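Local atomic coordinates of D-alanine--D-alanine ligase (Acinetobacter baumannii ACICU, PDB entry 5D8D), a protein that catalyses the ATP-dependent joining of two D-alanine molecules into D-alanyl-D-alanine, a building block of bacterial peptidoglycan. Residues K9-L14 / E43-Q48; A61-H66 / P85-G90. All blocks are in the same frame, centred on the assembly; numbering follows the deposited sequence.

In the fold
Both contacts belong to the N-terminal domain and share its three-stranded parallel sheet, in which strand 9-13 lies between 41-45 and 60-63. Interaction 1 comes first along the chain and closes the beta-alpha-beta unit of strand 9-13, helix 21-37 and strand 41-45. Interaction 2 opens later and lays the loop after helix 74-81 against strand 60-63, at the opposite edge of the sheet from strand 41-45. Their centres are about 11 Å apart, and strand 9-13 joins them: Ala11 O to Phe62 N and Leu13 N to Phe62 O are probable hydrogen bonds, both 2.9 Å. A continuous backbone network thus runs from strand 41-45 to the loop, which continues the hydrogen bonding at the sheet's edge by a single bridge.

Interaction 1. Residues K9-L14 / E43-Q48; sequences KVAVLL and EAFDPQ
Leu13 and Phe45 are paired in register on neighbouring parallel strands, and their side chains lie alongside each other, pointing the same way. Leu13 puts its CD1 methyl 3.6 Å from Phe45 CB, at the root of the aromatic side chain. With Phe45 CG anti to the backbone N (chi1 -167°), the ring leads away from strand 9-13, and Leu13 CD1 approaches it obliquely. Ala11, on the same face, is small enough to let Phe45 CB sit beside its methyl. At the end of this row Glu43 reaches out with its chain extended beyond CG, and Lys9, bent near its end, slants across to it. NZ of Lys9 lies 4.0 Å from OE1 of Glu43, a long salt bridge, while the same OE1 is hydrogen-bonded to Tyr58 OH.

On the other face Leu14 CD2 meets the methyl of Ala44 at 3.8 Å and also lies against the backbone of Phe45. Helix 21-37 covers this side, with Leu35 on Val12 and Leu32 on Ala44. Between the two strands run four backbone hydrogen bonds; the straightest, Val12 N to Glu43 O, is 2.9 Å long with an N-H...O angle of 168°. Past the strand end, Asp46 OD1 accepts from Gln48 N in an Asx turn and from Gly16 N, while OD2 forms a salt bridge with Arg21.

Chemically, then, the strands are joined by backbone bonds and apolar packing in a Rossmann-like beta-alpha-beta unit; the long Lys9-Glu43 pair probably adds little, whereas the Asp46 carboxylate ties the turn to the chain following strand 9-13.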
loop_
_atom_site.group_PDB
_atom_site.type_symbol
_atom_site.label_atom_id
_atom_site.label_comp_id
_atom_site.label_asym_id
_atom_site.label_seq_id
_atom_site.Cartn_x
_atom_site.Cartn_y
_atom_site.Cartn_z
ATOM N N LYS A 9 -26.172 1.349 -13.040
ATOM C CA LYS A 9 -25.309 2.123 -13.952
ATOM C C LYS A 9 -23.883 1.756 -13.656
ATOM O O LYS A 9 -23.469 1.921 -12.530
ATOM C CB LYS A 9 -25.525 3.625 -13.842
ATOM C CG LYS A 9 -26.841 4.081 -14.429
ATOM C CD LYS A 9 -26.970 5.597 -14.506
ATOM C CE LYS A 9 -26.278 6.168 -15.737
ATOM N NZ LYS A 9 -25.734 7.527 -15.448
ATOM N N VAL A 10 -23.145 1.219 -14.649
ATOM C CA VAL A 10 -21.759 0.868 -14.424
ATOM C C VAL A 10 -20.846 1.765 -15.183
ATOM O O VAL A 10 -21.095 2.051 -16.328
ATOM C CB VAL A 10 -21.431 -0.659 -14.495
ATOM C CG1 VAL A 10 -22.629 -1.527 -14.811
ATOM C CG2 VAL A 10 -20.191 -0.970 -15.307
ATOM N N ALA A 11 -19.786 2.219 -14.500
ATOM C CA ALA A 11 -18.728 3.002 -15.115
ATOM C C ALA A 11 -17.544 2.113 -15.444
ATOM O O ALA A 11 -17.005 1.464 -14.562
ATOM C CB ALA A 11 -18.285 4.115 -14.193
ATOM N N VAL A 12 -17.146 2.089 -16.709
ATOM C CA VAL A 12 -15.942 1.395 -17.123
ATOM C C VAL A 12 -14.836 2.430 -17.160
ATOM O O VAL A 12 -14.816 3.318 -18.031
ATOM C CB VAL A 12 -16.119 0.725 -18.468
ATOM C CG1 VAL A 12 -14.808 0.112 -18.933
ATOM C CG2 VAL A 12 -17.181 -0.351 -18.337
ATOM N N LEU A 13 -13.933 2.298 -16.195
ATOM C CA LEU A 13 -12.892 3.272 -15.949
ATOM C C LEU A 13 -11.720 2.923 -16.855
ATOM O O LEU A 13 -11.153 1.850 -16.716
ATOM C CB LEU A 13 -12.496 3.258 -14.446
ATOM C CG LEU A 13 -12.870 4.322 -13.366
ATOM C CD1 LEU A 13 -13.880 5.348 -13.776
ATOM C CD2 LEU A 13 -13.301 3.683 -12.062
ATOM N N LEU A 14 -11.359 3.823 -17.770
ATOM C CA LEU A 14 -10.424 3.516 -18.871
ATOM C C LEU A 14 -9.583 4.731 -19.289
ATOM O O LEU A 14 -9.978 5.870 -19.092
ATOM C CB LEU A 14 -11.202 2.996 -20.086
ATOM C CG LEU A 14 -11.811 3.998 -21.106
ATOM C CD1 LEU A 14 -12.473 3.290 -22.274
ATOM C CD2 LEU A 14 -12.836 4.892 -20.473
ATOM N N GLU A 43 -20.944 2.613 -19.348
ATOM C CA GLU A 43 -20.492 3.853 -20.003
ATOM C C GLU A 43 -19.012 4.015 -19.750
ATOM O O GLU A 43 -18.525 3.827 -18.646
ATOM C CB GLU A 43 -21.243 5.087 -19.481
ATOM C CG GLU A 43 -22.764 4.944 -19.482
ATOM C CD GLU A 43 -23.533 6.174 -18.953
ATOM O OE1 GLU A 43 -22.943 7.008 -18.231
ATOM O OE2 GLU A 43 -24.753 6.305 -19.260
ATOM N N ALA A 44 -18.278 4.352 -20.779
ATOM C CA ALA A 44 -16.906 4.781 -20.584
ATOM C C ALA A 44 -16.764 5.996 -19.607
ATOM O O ALA A 44 -17.560 6.935 -19.611
ATOM C CB ALA A 44 -16.306 5.114 -21.948
ATOM N N PHE A 45 -15.750 5.955 -18.748
ATOM C CA PHE A 45 -15.442 7.057 -17.852
ATOM C C PHE A 45 -13.955 7.163 -17.880
ATOM O O PHE A 45 -13.265 6.279 -17.360
ATOM C CB PHE A 45 -15.907 6.723 -16.434
ATOM C CG PHE A 45 -15.929 7.894 -15.504
ATOM C CD1 PHE A 45 -14.773 8.570 -15.167
ATOM C CD2 PHE A 45 -17.106 8.288 -14.924
ATOM C CE1 PHE A 45 -14.795 9.637 -14.306
ATOM C CE2 PHE A 45 -17.135 9.352 -14.062
ATOM C CZ PHE A 45 -15.979 10.020 -13.744
ATOM N N ASP A 46 -13.467 8.253 -18.456
ATOM C CA ASP A 46 -12.055 8.479 -18.574
ATOM C C ASP A 46 -11.653 9.534 -17.577
ATOM O O ASP A 46 -11.890 10.723 -17.836
ATOM C CB ASP A 46 -11.668 8.914 -19.998
ATOM C CG ASP A 46 -10.170 8.923 -20.200
ATOM O OD1 ASP A 46 -9.407 8.835 -19.192
ATOM O OD2 ASP A 46 -9.737 8.995 -21.360
ATOM N N PRO A 47 -10.990 9.127 -16.459
ATOM C CA PRO A 47 -10.711 10.105 -15.398
ATOM C C PRO A 47 -9.684 11.156 -15.738
ATOM O O PRO A 47 -9.530 12.107 -14.971
ATOM C CB PRO A 47 -10.263 9.244 -14.222
ATOM C CG PRO A 47 -9.705 8.026 -14.860
ATOM C CD PRO A 47 -10.526 7.781 -16.087
ATOM N N GLN A 48 -8.982 11.003 -16.852
ATOM C CA GLN A 48 -8.193 12.100 -17.399
ATOM C C GLN A 48 -9.086 13.272 -17.857
ATOM O O GLN A 48 -8.696 14.406 -17.691
ATOM C CB GLN A 48 -7.310 11.641 -18.570
ATOM C CG GLN A 48 -6.267 12.681 -19.020
ATOM C CD GLN A 48 -5.621 12.355 -20.372
ATOM O OE1 GLN A 48 -6.173 12.671 -21.457
ATOM N NE2 GLN A 48 -4.430 11.735 -20.317
#

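Interaction 2. Residues A61-H66 / P85-G90; sequences AFIVLH and PYTGTG
Thr87 turns its hydroxyl onto the backbone of strand 60-63, where OG1 accepts a hydrogen bond from Ile63 N. The bond is 2.8 Å long and almost straight, 175° at the hydrogen. The torsion explains it: chi1 of 52° places OG1 between the backbone N and the carbonyl carbon of Thr87, and CG2 then falls anti to the carbonyl carbon, over one face of the Phe62 ring and offset toward its rim. Threonine suits the place because one branch replaces a backbone acceptor while the other packs on an aromatic ring.

Tyr86 also has its CG between the backbone N and the carbonyl carbon (chi1 61°), and its ring leads away from the strand. Ile63 still reaches it: its extended chain brings CD1 obliquely to Tyr86 CD1 at 3.6 Å. The hydroxyl at the far end of the ring is hydrogen-bonded to Glu80. Ala61, with only a methyl, allows the backbones to come close, its CB 4.0 Å from Tyr86 CB. Here Ala61 N donates to Pro85 O at 3.1 Å, and Thr87 N returns a weak bond to Ala61 O. Beyond this single bridge, the next N-H facing the loop, that of Ile63, is taken by the threonine hydroxyl instead of a backbone carbonyl.

Residues 85-87 lie along strand 60-63, on the side away from strand 9-13, and the chain then turns off toward helix 91-97. Gln76 and Leu79 of helix 74-81 touch both Ile63 and Tyr86, Val31 of helix 21-37 packs on Phe62, and Gly90 occupies the N-cap position of helix 91-97.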
loop_
_atom_site.group_PDB
_atom_site.type_symbol
_atom_site.label_atom_id
_atom_site.label_comp_id
_atom_site.label_asym_id
_atom_site.label_seq_id
_atom_site.Cartn_x
_atom_site.Cartn_y
_atom_site.Cartn_z
ATOM N N ALA A 61 -18.202 0.371 -10.430
ATOM C CA ALA A 61 -17.159 0.605 -11.378
ATOM C C ALA A 61 -16.415 -0.674 -11.757
ATOM O O ALA A 61 -16.107 -1.499 -10.902
ATOM C CB ALA A 61 -16.191 1.620 -10.805
ATOM N N PHE A 62 -16.075 -0.772 -13.041
ATOM C CA PHE A 62 -15.223 -1.846 -13.597
ATOM C C PHE A 62 -13.918 -1.152 -13.937
ATOM O O PHE A 62 -13.923 -0.293 -14.827
ATOM C CB PHE A 62 -15.867 -2.434 -14.878
ATOM C CG PHE A 62 -15.240 -3.701 -15.363
ATOM C CD1 PHE A 62 -13.902 -3.770 -15.678
ATOM C CD2 PHE A 62 -16.010 -4.838 -15.550
ATOM C CE1 PHE A 62 -13.332 -4.958 -16.115
ATOM C CE2 PHE A 62 -15.440 -6.028 -15.982
ATOM C CZ PHE A 62 -14.104 -6.084 -16.270
ATOM N N ILE A 63 -12.823 -1.499 -13.248
ATOM C CA ILE A 63 -11.558 -0.754 -13.374
ATOM C C ILE A 63 -10.633 -1.465 -14.354
ATOM O O ILE A 63 -10.302 -2.639 -14.205
ATOM C CB ILE A 63 -10.801 -0.608 -12.043
ATOM C CG1 ILE A 63 -11.657 0.142 -10.988
ATOM C CG2 ILE A 63 -9.478 0.125 -12.268
ATOM C CD1 ILE A 63 -11.109 0.106 -9.584
ATOM N N VAL A 64 -10.183 -0.720 -15.349
ATOM C CA VAL A 64 -9.304 -1.256 -16.350
ATOM C C VAL A 64 -8.327 -0.139 -16.748
ATOM O O VAL A 64 -7.873 -0.045 -17.895
ATOM C CB VAL A 64 -10.219 -1.867 -17.425
ATOM C CG1 VAL A 64 -10.367 -1.006 -18.656
ATOM C CG2 VAL A 64 -9.860 -3.290 -17.702
ATOM N N LEU A 65 -7.958 0.661 -15.733
ATOM C CA LEU A 65 -6.890 1.659 -15.807
ATOM C C LEU A 65 -5.588 0.973 -15.458
ATOM O O LEU A 65 -5.399 0.592 -14.336
ATOM C CB LEU A 65 -7.115 2.758 -14.759
ATOM C CG LEU A 65 -8.302 3.680 -14.945
ATOM C CD1 LEU A 65 -8.654 4.414 -13.662
ATOM C CD2 LEU A 65 -8.000 4.675 -16.056
ATOM N N HIS A 66 -4.671 0.853 -16.400
ATOM C CA HIS A 66 -3.398 0.246 -16.114
ATOM C C HIS A 66 -2.384 1.311 -15.700
ATOM O O HIS A 66 -2.408 2.451 -16.203
ATOM C CB HIS A 66 -2.902 -0.532 -17.319
ATOM C CG HIS A 66 -3.936 -1.410 -17.917
ATOM N ND1 HIS A 66 -4.512 -2.448 -17.228
ATOM C CD2 HIS A 66 -4.535 -1.385 -19.122
ATOM C CE1 HIS A 66 -5.401 -3.050 -17.992
ATOM N NE2 HIS A 66 -5.441 -2.418 -19.145
ATOM N N PRO A 85 -18.893 0.420 -4.952
ATOM C CA PRO A 85 -18.196 -0.858 -5.115
ATOM C C PRO A 85 -17.534 -0.974 -6.480
ATOM O O PRO A 85 -17.988 -0.351 -7.459
ATOM C CB PRO A 85 -19.303 -1.888 -4.973
ATOM C CG PRO A 85 -20.568 -1.157 -5.282
ATOM C CD PRO A 85 -20.341 0.300 -5.127
ATOM N N TYR A 86 -16.474 -1.763 -6.549
ATOM C CA TYR A 86 -15.652 -1.807 -7.744
ATOM C C TYR A 86 -14.911 -3.142 -7.869
ATOM O O TYR A 86 -14.909 -3.940 -6.959
ATOM C CB TYR A 86 -14.693 -0.601 -7.770
ATOM C CG TYR A 86 -13.756 -0.586 -6.618
ATOM C CD1 TYR A 86 -12.551 -1.317 -6.651
ATOM C CD2 TYR A 86 -14.062 0.123 -5.470
ATOM C CE1 TYR A 86 -11.684 -1.334 -5.583
ATOM C CE2 TYR A 86 -13.205 0.099 -4.362
ATOM C CZ TYR A 86 -12.021 -0.630 -4.438
ATOM O OH TYR A 86 -11.196 -0.633 -3.375
ATOM N N THR A 87 -14.323 -3.385 -9.031
ATOM C CA THR A 87 -13.738 -4.682 -9.363
ATOM C C THR A 87 -12.304 -4.761 -8.844
ATOM O O THR A 87 -11.656 -3.757 -8.665
ATOM C CB THR A 87 -13.723 -4.876 -10.892
ATOM O OG1 THR A 87 -13.113 -3.746 -11.529
ATOM C CG2 THR A 87 -15.115 -5.002 -11.415
ATOM N N GLY A 88 -11.815 -5.968 -8.610
ATOM C CA GLY A 88 -10.419 -6.177 -8.326
ATOM C C GLY A 88 -9.983 -5.874 -6.908
ATOM O O GLY A 88 -10.795 -5.875 -5.989
ATOM N N THR A 89 -8.681 -5.636 -6.753
ATOM C CA THR A 89 -8.059 -5.447 -5.467
ATOM C C THR A 89 -8.357 -4.065 -4.824
ATOM O O THR A 89 -8.582 -3.082 -5.525
ATOM C CB THR A 89 -6.550 -5.679 -5.584
ATOM O OG1 THR A 89 -6.317 -6.985 -6.115
ATOM C CG2 THR A 89 -5.884 -5.583 -4.243
ATOM N N GLY A 90 -8.348 -4.004 -3.486
ATOM C CA GLY A 90 -8.590 -2.735 -2.734
ATOM C C GLY A 90 -7.363 -1.839 -2.745
ATOM O O GLY A 90 -6.365 -2.111 -3.421
#